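Local coordinates for anthrone oxidase-like protein (Streptomyces ambofaciens, PDB 5F9P), which acts as a C-C bond-cleaving oxygenase in atypical angucycline biosynthesis, probably a monooxygenase that opens ring B of its substrate, at residues E30-V35 and V223-S228; L58-W63 and I175-W180; P117-Y122 and G154-V159. All blocks are in the same frame, centred on the assembly; numbering follows the deposited sequence.

Interaction 1 of 3, residues E30-V35 and V223-S228; sequences EMTKIV and VVHTRS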
loop_
_atom_site.group_PDB
_atom_site.type_symbol
_atom_site.label_atom_id
_atom_site.label_comp_id
_atom_site.label_asym_id
_atom_site.label_seq_id
_atom_site.Cartn_x
_atom_site.Cartn_y
_atom_site.Cartn_z
ATOM N N GLU A 30 -17.116 -3.183 4.598
ATOM C CA GLU A 30 -17.069 -1.990 5.447
ATOM C C GLU A 30 -16.167 -0.903 4.864
ATOM O O GLU A 30 -16.511 0.274 4.900
ATOM C CB GLU A 30 -16.623 -2.326 6.878
ATOM C CG GLU A 30 -17.566 -3.280 7.630
ATOM C CD GLU A 30 -18.952 -2.688 7.854
ATOM O OE1 GLU A 30 -19.061 -1.454 8.047
ATOM O OE2 GLU A 30 -19.934 -3.463 7.845
HETATM N N MSE A 31 -15.007 -1.284 4.333
HETATM C CA MSE A 31 -14.127 -0.285 3.728
HETATM C C MSE A 31 -14.837 0.374 2.561
HETATM O O MSE A 31 -14.758 1.585 2.357
HETATM C CB MSE A 31 -12.817 -0.928 3.236
HETATM C CG MSE A 31 -11.900 -1.397 4.356
HETATM SE SE MSE A 31 -10.716 -2.767 3.650
ATOM N N THR A 32 -15.544 -0.437 1.789
ATOM C CA THR A 32 -16.172 0.055 0.565
ATOM C C THR A 32 -17.321 1.032 0.846
ATOM O O THR A 32 -17.510 2.001 0.112
ATOM C CB THR A 32 -16.599 -1.122 -0.332
ATOM O OG1 THR A 32 -15.417 -1.840 -0.719
ATOM C CG2 THR A 32 -17.287 -0.633 -1.581
ATOM N N LYS A 33 -18.065 0.785 1.921
ATOM C CA LYS A 33 -19.096 1.723 2.368
ATOM C C LYS A 33 -18.495 3.094 2.647
ATOM O O LYS A 33 -19.039 4.111 2.227
ATOM C CB LYS A 33 -19.760 1.229 3.648
ATOM C CG LYS A 33 -20.677 0.039 3.497
ATOM C CD LYS A 33 -21.218 -0.322 4.888
ATOM C CE LYS A 33 -22.101 -1.550 4.861
ATOM N NZ LYS A 33 -22.779 -1.711 6.178
ATOM N N ILE A 34 -17.371 3.111 3.364
ATOM C CA ILE A 34 -16.679 4.359 3.694
ATOM C C ILE A 34 -16.162 5.094 2.429
ATOM O O ILE A 34 -16.329 6.309 2.274
ATOM C CB ILE A 34 -15.532 4.090 4.704
ATOM C CG1 ILE A 34 -16.117 3.595 6.035
ATOM C CG2 ILE A 34 -14.679 5.348 4.921
ATOM C CD1 ILE A 34 -15.097 2.923 6.964
ATOM N N VAL A 35 -15.553 4.348 1.518
ATOM C CA VAL A 35 -15.117 4.929 0.253
ATOM C C VAL A 35 -16.291 5.545 -0.520
ATOM O O VAL A 35 -16.199 6.668 -0.999
ATOM C CB VAL A 35 -14.389 3.876 -0.634
ATOM C CG1 VAL A 35 -14.170 4.401 -2.059
ATOM C CG2 VAL A 35 -13.075 3.465 0.011
ATOM N N VAL A 223 -6.661 -5.629 -6.499
ATOM C CA VAL A 223 -7.377 -4.370 -6.293
ATOM C C VAL A 223 -8.832 -4.620 -6.638
ATOM O O VAL A 223 -9.120 -5.112 -7.718
ATOM C CB VAL A 223 -6.848 -3.224 -7.169
ATOM C CG1 VAL A 223 -7.776 -1.996 -7.046
ATOM C CG2 VAL A 223 -5.416 -2.865 -6.777
ATOM N N VAL A 224 -9.741 -4.286 -5.724
ATOM C CA VAL A 224 -11.151 -4.625 -5.925
ATOM C C VAL A 224 -12.086 -3.419 -6.024
ATOM O O VAL A 224 -13.236 -3.572 -6.401
ATOM C CB VAL A 224 -11.676 -5.606 -4.832
ATOM C CG1 VAL A 224 -10.926 -6.959 -4.898
ATOM C CG2 VAL A 224 -11.568 -4.982 -3.444
ATOM N N HIS A 225 -11.599 -2.225 -5.697
ATOM C CA HIS A 225 -12.468 -1.050 -5.678
ATOM C C HIS A 225 -11.629 0.215 -5.599
ATOM O O HIS A 225 -10.648 0.286 -4.849
ATOM C CB HIS A 225 -13.442 -1.138 -4.488
ATOM C CG HIS A 225 -14.587 -0.167 -4.543
ATOM N ND1 HIS A 225 -15.715 -0.386 -5.304
ATOM C CD2 HIS A 225 -14.799 1.005 -3.890
ATOM C CE1 HIS A 225 -16.561 0.617 -5.139
ATOM N NE2 HIS A 225 -16.031 1.474 -4.280
ATOM N N THR A 226 -12.004 1.204 -6.396
ATOM C CA THR A 226 -11.377 2.522 -6.336
ATOM C C THR A 226 -12.408 3.606 -6.617
ATOM O O THR A 226 -13.337 3.400 -7.413
ATOM C CB THR A 226 -10.246 2.662 -7.374
ATOM O OG1 THR A 226 -9.487 3.843 -7.096
ATOM C CG2 THR A 226 -10.819 2.772 -8.770
ATOM N N ARG A 227 -12.225 4.758 -5.969
ATOM C CA ARG A 227 -13.086 5.921 -6.132
ATOM C C ARG A 227 -12.300 7.208 -5.867
ATOM O O ARG A 227 -11.446 7.227 -4.979
ATOM C CB ARG A 227 -14.268 5.846 -5.154
ATOM C CG ARG A 227 -15.348 6.857 -5.471
ATOM C CD ARG A 227 -16.543 6.842 -4.520
ATOM N NE ARG A 227 -17.282 8.086 -4.720
ATOM C CZ ARG A 227 -17.414 9.060 -3.828
ATOM N NH1 ARG A 227 -16.937 8.926 -2.600
ATOM N NH2 ARG A 227 -18.079 10.167 -4.161
ATOM N N SER A 228 -12.592 8.277 -6.616
ATOM C CA SER A 228 -11.939 9.577 -6.398
ATOM C C SER A 228 -12.917 10.643 -5.920
ATOM O O SER A 228 -14.136 10.471 -6.036
ATOM C CB SER A 228 -11.255 10.070 -7.686
ATOM O OG SER A 228 -10.238 9.176 -8.095
#
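Thr32 and Val35 of helix 21-37 pack against His225 and Arg227 of strand 217-228, a buried helix-on-sheet contact on the outside of the beta barrel, closed by one side-chain-to-backbone hydrogen bond. The helix and strand segments run almost parallel, at 16°, with their axes 9.4 Å apart. Thr32 lays its methyl over the imidazole: CG2 stands 3.7 Å from the centroid of the His225 ring, nearly above its centre, a CH-pi contact. Its CG2 lies anti to the backbone N, which sends the methyl to the ring and leaves OG1 beside the helix backbone, where it bonds to Ile28 O of the preceding turn. Val35 comes to the same ring from a different direction, CG1 meeting the edge in the ring plane at 3.9 Å from His225 CD2. With a methyl over one face, another at the rim and NE2 hydrogen-bonded to Asp36 OD1, the imidazole is restrained in both position and rotation.

The same Val35 branch packs closely on the next residue of the strand that faces the helix, CG1 lying 3.4 Å from Arg227 CB. From there the arginine chain runs out extended until NH1 donates to Val35 O, 2.9 Å away with an N-H...O angle of 148°. This donor lies in the carbonyl plane, while the oxygen is slightly tilted from the guanidinium plane. Arg227 NH1 also bonds to Ala38 O and NE to Glu231 O, so the group joins the end of the helix to the C-terminal tail. Where Val224 and His225 both face Val48, the strand carries a classic beta bulge. A helix packed along an antiparallel sheet is consistent with the ferredoxin-like alpha+beta barrel of the dimeric alpha/beta-barrel clan.

Interaction 2 of 3, residues L58-W63 and I175-W180; sequences LNFIQW and ISYSQW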
loop_
_atom_site.group_PDB
_atom_site.type_symbol
_atom_site.label_atom_id
_atom_site.label_comp_id
_atom_site.label_asym_id
_atom_site.label_seq_id
_atom_site.Cartn_x
_atom_site.Cartn_y
_atom_site.Cartn_z
ATOM N N LEU A 58 -6.048 -3.833 2.388
ATOM C CA LEU A 58 -5.215 -2.642 2.351
ATOM C C LEU A 58 -5.956 -1.559 1.591
ATOM O O LEU A 58 -6.462 -1.801 0.497
ATOM C CB LEU A 58 -3.871 -2.938 1.664
ATOM C CG LEU A 58 -2.955 -1.745 1.373
ATOM C CD1 LEU A 58 -2.411 -1.147 2.659
ATOM C CD2 LEU A 58 -1.807 -2.144 0.437
ATOM N N ASN A 59 -6.028 -0.366 2.184
ATOM C CA ASN A 59 -6.528 0.809 1.482
ATOM C C ASN A 59 -5.380 1.761 1.169
ATOM O O ASN A 59 -4.657 2.203 2.071
ATOM C CB ASN A 59 -7.597 1.526 2.317
ATOM C CG ASN A 59 -8.674 2.153 1.461
ATOM O OD1 ASN A 59 -8.468 2.383 0.277
ATOM N ND2 ASN A 59 -9.847 2.411 2.053
ATOM N N PHE A 60 -5.207 2.063 -0.111
ATOM C CA PHE A 60 -4.211 3.027 -0.562
ATOM C C PHE A 60 -4.951 4.336 -0.824
ATOM O O PHE A 60 -5.734 4.425 -1.775
ATOM C CB PHE A 60 -3.565 2.513 -1.844
ATOM C CG PHE A 60 -2.323 3.263 -2.274
ATOM C CD1 PHE A 60 -2.398 4.584 -2.705
ATOM C CD2 PHE A 60 -1.088 2.622 -2.302
ATOM C CE1 PHE A 60 -1.260 5.259 -3.132
ATOM C CE2 PHE A 60 0.061 3.290 -2.729
ATOM C CZ PHE A 60 -0.026 4.607 -3.145
ATOM N N ILE A 61 -4.709 5.332 0.031
ATOM C CA ILE A 61 -5.527 6.551 0.092
ATOM C C ILE A 61 -4.714 7.823 -0.136
ATOM O O ILE A 61 -3.630 7.990 0.436
ATOM C CB ILE A 61 -6.237 6.674 1.456
ATOM C CG1 ILE A 61 -7.009 5.379 1.768
ATOM C CG2 ILE A 61 -7.166 7.900 1.491
ATOM C CD1 ILE A 61 -7.663 5.355 3.149
ATOM N N GLN A 62 -5.243 8.724 -0.967
ATOM C CA GLN A 62 -4.593 10.007 -1.217
ATOM C C GLN A 62 -5.320 11.162 -0.532
ATOM O O GLN A 62 -6.543 11.295 -0.646
ATOM C CB GLN A 62 -4.486 10.246 -2.722
ATOM C CG GLN A 62 -3.628 9.209 -3.409
ATOM C CD GLN A 62 -3.598 9.369 -4.905
ATOM O OE1 GLN A 62 -4.633 9.611 -5.535
ATOM N NE2 GLN A 62 -2.406 9.243 -5.492
ATOM N N TRP A 63 -4.558 11.988 0.183
ATOM C CA TRP A 63 -5.091 13.109 0.958
ATOM C C TRP A 63 -4.307 14.373 0.601
ATOM O O TRP A 63 -3.088 14.325 0.460
ATOM C CB TRP A 63 -4.947 12.851 2.469
ATOM C CG TRP A 63 -5.987 11.954 3.079
ATOM C CD1 TRP A 63 -5.879 10.611 3.309
ATOM C CD2 TRP A 63 -7.285 12.339 3.557
ATOM N NE1 TRP A 63 -7.028 10.139 3.887
ATOM C CE2 TRP A 63 -7.907 11.177 4.053
ATOM C CE3 TRP A 63 -7.982 13.557 3.611
ATOM C CZ2 TRP A 63 -9.193 11.185 4.592
ATOM C CZ3 TRP A 63 -9.263 13.567 4.147
ATOM C CH2 TRP A 63 -9.853 12.388 4.633
ATOM N N ILE A 175 8.105 1.391 2.774
ATOM C CA ILE A 175 7.157 0.481 2.154
ATOM C C ILE A 175 7.528 0.258 0.717
ATOM O O ILE A 175 7.936 1.191 0.015
ATOM C CB ILE A 175 5.711 1.039 2.223
ATOM C CG1 ILE A 175 5.167 0.890 3.641
ATOM C CG2 ILE A 175 4.800 0.333 1.200
ATOM C CD1 ILE A 175 3.877 1.643 3.885
ATOM N N SER A 176 7.402 -0.996 0.297
ATOM C CA SER A 176 7.588 -1.386 -1.085
ATOM C C SER A 176 6.231 -1.807 -1.643
ATOM O O SER A 176 5.593 -2.707 -1.093
ATOM C CB SER A 176 8.543 -2.585 -1.146
ATOM O OG SER A 176 8.641 -3.067 -2.471
ATOM N N TYR A 177 5.794 -1.180 -2.727
ATOM C CA TYR A 177 4.490 -1.498 -3.324
ATOM C C TYR A 177 4.709 -1.699 -4.822
ATOM O O TYR A 177 5.052 -0.755 -5.526
ATOM C CB TYR A 177 3.512 -0.343 -3.057
ATOM C CG TYR A 177 2.128 -0.462 -3.671
ATOM C CD1 TYR A 177 1.904 -0.142 -5.001
ATOM C CD2 TYR A 177 1.038 -0.874 -2.904
ATOM C CE1 TYR A 177 0.629 -0.238 -5.562
ATOM C CE2 TYR A 177 -0.229 -0.972 -3.447
ATOM C CZ TYR A 177 -0.433 -0.652 -4.775
ATOM O OH TYR A 177 -1.705 -0.750 -5.309
ATOM N N SER A 178 4.558 -2.935 -5.297
ATOM C CA SER A 178 4.827 -3.257 -6.693
ATOM C C SER A 178 3.648 -3.922 -7.424
ATOM O O SER A 178 2.785 -4.551 -6.805
ATOM C CB SER A 178 6.106 -4.104 -6.836
ATOM O OG SER A 178 6.046 -5.342 -6.142
ATOM N N GLN A 179 3.633 -3.768 -8.747
ATOM C CA GLN A 179 2.607 -4.346 -9.614
ATOM C C GLN A 179 3.201 -5.354 -10.603
ATOM O O GLN A 179 4.257 -5.107 -11.196
ATOM C CB GLN A 179 1.904 -3.244 -10.407
ATOM C CG GLN A 179 1.218 -2.198 -9.547
ATOM C CD GLN A 179 0.653 -1.061 -10.379
ATOM O OE1 GLN A 179 1.258 -0.638 -11.364
ATOM N NE2 GLN A 179 -0.520 -0.572 -9.994
ATOM N N TRP A 180 2.495 -6.468 -10.801
ATOM C CA TRP A 180 2.984 -7.574 -11.614
ATOM C C TRP A 180 1.891 -8.070 -12.582
ATOM O O TRP A 180 0.702 -7.823 -12.354
ATOM C CB TRP A 180 3.447 -8.707 -10.687
ATOM C CG TRP A 180 4.594 -8.294 -9.808
ATOM C CD1 TRP A 180 4.530 -7.611 -8.619
ATOM C CD2 TRP A 180 5.977 -8.538 -10.059
ATOM N NE1 TRP A 180 5.800 -7.418 -8.118
ATOM C CE2 TRP A 180 6.706 -7.964 -8.994
ATOM C CE3 TRP A 180 6.675 -9.178 -11.094
ATOM C CZ2 TRP A 180 8.097 -8.018 -8.928
ATOM C CZ3 TRP A 180 8.065 -9.230 -11.027
ATOM C CH2 TRP A 180 8.755 -8.654 -9.949
#
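Phe60 turns its ring edge to the ring face of Tyr177 across the interior of the barrel, joining strands 56-63 and 172-180, whose nearest CA atoms in the two segments, those of Phe60 and Tyr177, are 10.2 Å apart. Both residues point across the barrel from CB onward, and the same first torsion, CG anti to the backbone N (chi1 -168° in Phe60 and 177° in Tyr177), carries each ring on toward the other. The planes meet at 60° with centroids 5.2 Å apart, a tilted version of the T-shaped pair. Phe60 CD2 makes the approach: it hangs over one tyrosine face, displaced from the centre toward the rim, 3.9 Å from Tyr177 CE2.

Leu58, two residues earlier on the same side of its strand, uses a methyl at the border of the same ring. Its CD2 reaches Tyr177 CE2 at 4.4 Å, close to the ring plane, a looser touch than that of the phenylalanine. The tyrosine is therefore met over a face by one residue and at an edge by the other.

Its polar end looks elsewhere, OH being hydrogen-bonded to His49 NE2 of strand 43-51. Between the two segments the attraction is wholly apolar and aromatic, dispersion aided by ring-edge hydrogens over a pi face, while the buried hydroxyl has its polar need met by the histidine.

Interaction 3 of 3, residues P117-Y122 and G154-V159; sequences PGRDDY and GFRAHV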
loop_
_atom_site.group_PDB
_atom_site.type_symbol
_atom_site.label_atom_id
_atom_site.label_comp_id
_atom_site.label_asym_id
_atom_site.label_seq_id
_atom_site.Cartn_x
_atom_site.Cartn_y
_atom_site.Cartn_z
ATOM N N PRO A 117 -8.995 -1.299 -10.296
ATOM C CA PRO A 117 -9.478 -2.679 -10.462
ATOM C C PRO A 117 -9.414 -3.141 -11.913
ATOM O O PRO A 117 -9.378 -4.350 -12.169
ATOM C CB PRO A 117 -10.941 -2.616 -9.994
ATOM C CG PRO A 117 -11.142 -1.228 -9.407
ATOM C CD PRO A 117 -10.068 -0.351 -9.941
ATOM N N GLY A 118 -9.382 -2.191 -12.845
ATOM C CA GLY A 118 -9.376 -2.511 -14.264
ATOM C C GLY A 118 -8.047 -2.982 -14.844
ATOM O O GLY A 118 -8.010 -3.520 -15.952
ATOM N N ARG A 119 -6.953 -2.784 -14.113
ATOM C CA ARG A 119 -5.633 -3.135 -14.626
ATOM C C ARG A 119 -5.295 -4.606 -14.423
ATOM O O ARG A 119 -4.402 -5.155 -15.075
ATOM C CB ARG A 119 -4.562 -2.307 -13.924
ATOM C CG ARG A 119 -4.911 -0.860 -13.693
ATOM C CD ARG A 119 -3.658 -0.104 -13.285
ATOM N NE ARG A 119 -2.882 0.327 -14.442
ATOM C CZ ARG A 119 -1.749 -0.233 -14.867
ATOM N NH1 ARG A 119 -1.208 -1.276 -14.242
ATOM N NH2 ARG A 119 -1.151 0.267 -15.936
ATOM N N ASP A 120 -5.980 -5.235 -13.480
ATOM C CA ASP A 120 -5.620 -6.585 -13.064
ATOM C C ASP A 120 -4.156 -6.721 -12.630
ATOM O O ASP A 120 -3.505 -7.733 -12.889
ATOM C CB ASP A 120 -5.962 -7.591 -14.154
ATOM C CG ASP A 120 -7.449 -7.788 -14.293
ATOM O OD1 ASP A 120 -8.182 -7.412 -13.349
ATOM O OD2 ASP A 120 -7.884 -8.315 -15.335
ATOM N N ASP A 121 -3.654 -5.700 -11.951
ATOM C CA ASP A 121 -2.335 -5.765 -11.341
ATOM C C ASP A 121 -2.313 -6.745 -10.180
ATOM O O ASP A 121 -3.058 -6.560 -9.208
ATOM C CB ASP A 121 -1.978 -4.394 -10.795
ATOM C CG ASP A 121 -1.811 -3.367 -11.887
ATOM O OD1 ASP A 121 -1.017 -3.638 -12.811
ATOM O OD2 ASP A 121 -2.470 -2.304 -11.825
ATOM N N TYR A 122 -1.464 -7.769 -10.259
ATOM C CA TYR A 122 -1.135 -8.553 -9.066
ATOM C C TYR A 122 -0.235 -7.681 -8.183
ATOM O O TYR A 122 0.860 -7.279 -8.590
ATOM C CB TYR A 122 -0.461 -9.885 -9.409
ATOM C CG TYR A 122 -0.380 -10.833 -8.223
ATOM C CD1 TYR A 122 -1.497 -11.550 -7.817
ATOM C CD2 TYR A 122 0.801 -10.983 -7.492
ATOM C CE1 TYR A 122 -1.450 -12.402 -6.729
ATOM C CE2 TYR A 122 0.855 -11.838 -6.400
ATOM C CZ TYR A 122 -0.275 -12.551 -6.029
ATOM O OH TYR A 122 -0.248 -13.401 -4.942
ATOM N N GLY A 154 7.304 -9.606 -16.506
ATOM C CA GLY A 154 6.044 -9.556 -15.782
ATOM C C GLY A 154 5.980 -8.403 -14.797
ATOM O O GLY A 154 4.930 -8.115 -14.213
ATOM N N PHE A 155 7.108 -7.737 -14.605
ATOM C CA PHE A 155 7.136 -6.600 -13.707
ATOM C C PHE A 155 6.459 -5.420 -14.380
ATOM O O PHE A 155 6.731 -5.135 -15.550
ATOM C CB PHE A 155 8.568 -6.228 -13.332
ATOM C CG PHE A 155 8.681 -4.878 -12.677
ATOM C CD1 PHE A 155 8.421 -4.724 -11.321
ATOM C CD2 PHE A 155 9.020 -3.756 -13.423
ATOM C CE1 PHE A 155 8.527 -3.471 -10.718
ATOM C CE2 PHE A 155 9.126 -2.506 -12.825
ATOM C CZ PHE A 155 8.869 -2.365 -11.467
ATOM N N ARG A 156 5.586 -4.731 -13.653
ATOM C CA ARG A 156 4.926 -3.546 -14.212
ATOM C C ARG A 156 5.384 -2.230 -13.598
ATOM O O ARG A 156 5.649 -1.263 -14.322
ATOM C CB ARG A 156 3.406 -3.661 -14.084
ATOM C CG ARG A 156 2.811 -4.802 -14.889
ATOM C CD ARG A 156 1.292 -4.855 -14.701
ATOM N NE ARG A 156 0.700 -5.860 -15.571
ATOM C CZ ARG A 156 -0.601 -6.086 -15.673
ATOM N NH1 ARG A 156 -1.461 -5.378 -14.938
ATOM N NH2 ARG A 156 -1.035 -7.022 -16.506
ATOM N N ALA A 157 5.455 -2.179 -12.268
ATOM C CA ALA A 157 5.760 -0.916 -11.590
ATOM C C ALA A 157 6.144 -1.097 -10.128
ATOM O O ALA A 157 5.826 -2.124 -9.503
ATOM C CB ALA A 157 4.564 0.066 -11.712
ATOM N N HIS A 158 6.835 -0.099 -9.589
ATOM C CA HIS A 158 7.277 -0.132 -8.195
ATOM C C HIS A 158 7.176 1.249 -7.580
ATOM O O HIS A 158 7.710 2.227 -8.125
ATOM C CB HIS A 158 8.727 -0.630 -8.066
ATOM C CG HIS A 158 9.148 -0.901 -6.648
ATOM N ND1 HIS A 158 10.447 -0.734 -6.207
ATOM C CD2 HIS A 158 8.445 -1.343 -5.577
ATOM C CE1 HIS A 158 10.524 -1.065 -4.928
ATOM N NE2 HIS A 158 9.325 -1.437 -4.521
ATOM N N VAL A 159 6.487 1.318 -6.447
ATOM C CA VAL A 159 6.409 2.533 -5.647
ATOM C C VAL A 159 7.125 2.312 -4.318
ATOM O O VAL A 159 6.892 1.298 -3.643
ATOM C CB VAL A 159 4.933 2.907 -5.344
ATOM C CG1 VAL A 159 4.875 4.188 -4.524
ATOM C CG2 VAL A 159 4.125 3.047 -6.650
HETATM O O HOH W 1 -3.352 -9.097 -15.325
#
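Asp121, in the loop just before strand 122-130, and Arg156, at the start of strand 155-167, come no nearer through their backbones than 8.1 Å between CA atoms, and the long side chain of Arg156 spans most of that gap. Its CG lies anti to the carbonyl carbon (chi1 -64°), and from there the chain runs fully extended to NE, carrying the guanidinium edge into the loop.

There NH1 serves two acceptors, both near the guanidinium plane. It donates to Asp121 OD1 at 2.8 Å, a salt bridge, and to Arg119 O at 3.0 Å; both bonds are fairly straight. Neither acceptor is met in its own plane: the donor stands above the carboxylate of Asp121, whose plane is turned 82° from the guanidinium, and likewise above the carbonyl plane of Arg119. The guanidinium of Arg119 makes a second salt bridge to the carboxylate, NH1 to Asp121 OD1 at 2.8 Å, though the hydrogen bond within it is strongly bent and weak. The aspartate thus draws together two arginines and probably screens their charges from each other. A water bonds to Asp120 O at 2.8 Å and weakly to Arg156 NH2, adding a solvent link between the loop and the guanidinium.

Arg156 NE forms a further salt bridge with Asp181, beyond the end of strand 172-180, and Gln179 of that strand touches Arg119, Asp121 and Arg156. Opposite Gln179, Arg156 and Ala157 form a classic beta bulge, so this is a salt-bridge network fastening a loop to the bulged start of strand 155-167, at one end of a closed antiparallel barrel.

Overall arrangement
From the N terminus, helix 21-37 opens the widest loop, which interaction 1 closes when strand 217-228 returns to it. Interaction 2 falls within that span, bringing strand 172-180 opposite strand 56-63, and interaction 3 lies within interaction 2, joining the loop at 117-122 to strand 155-167. The three are concentric and none cross. Interaction 1 holds a helix on the outer wall, interaction 2 crosses the barrel interior and interaction 3 fastens a loop at the barrel end. They also meet directly: Val35 packs on Asn59, Pro117 on Val223 and Thr226, and 154-159 pairs with 175-180 as neighbouring strands.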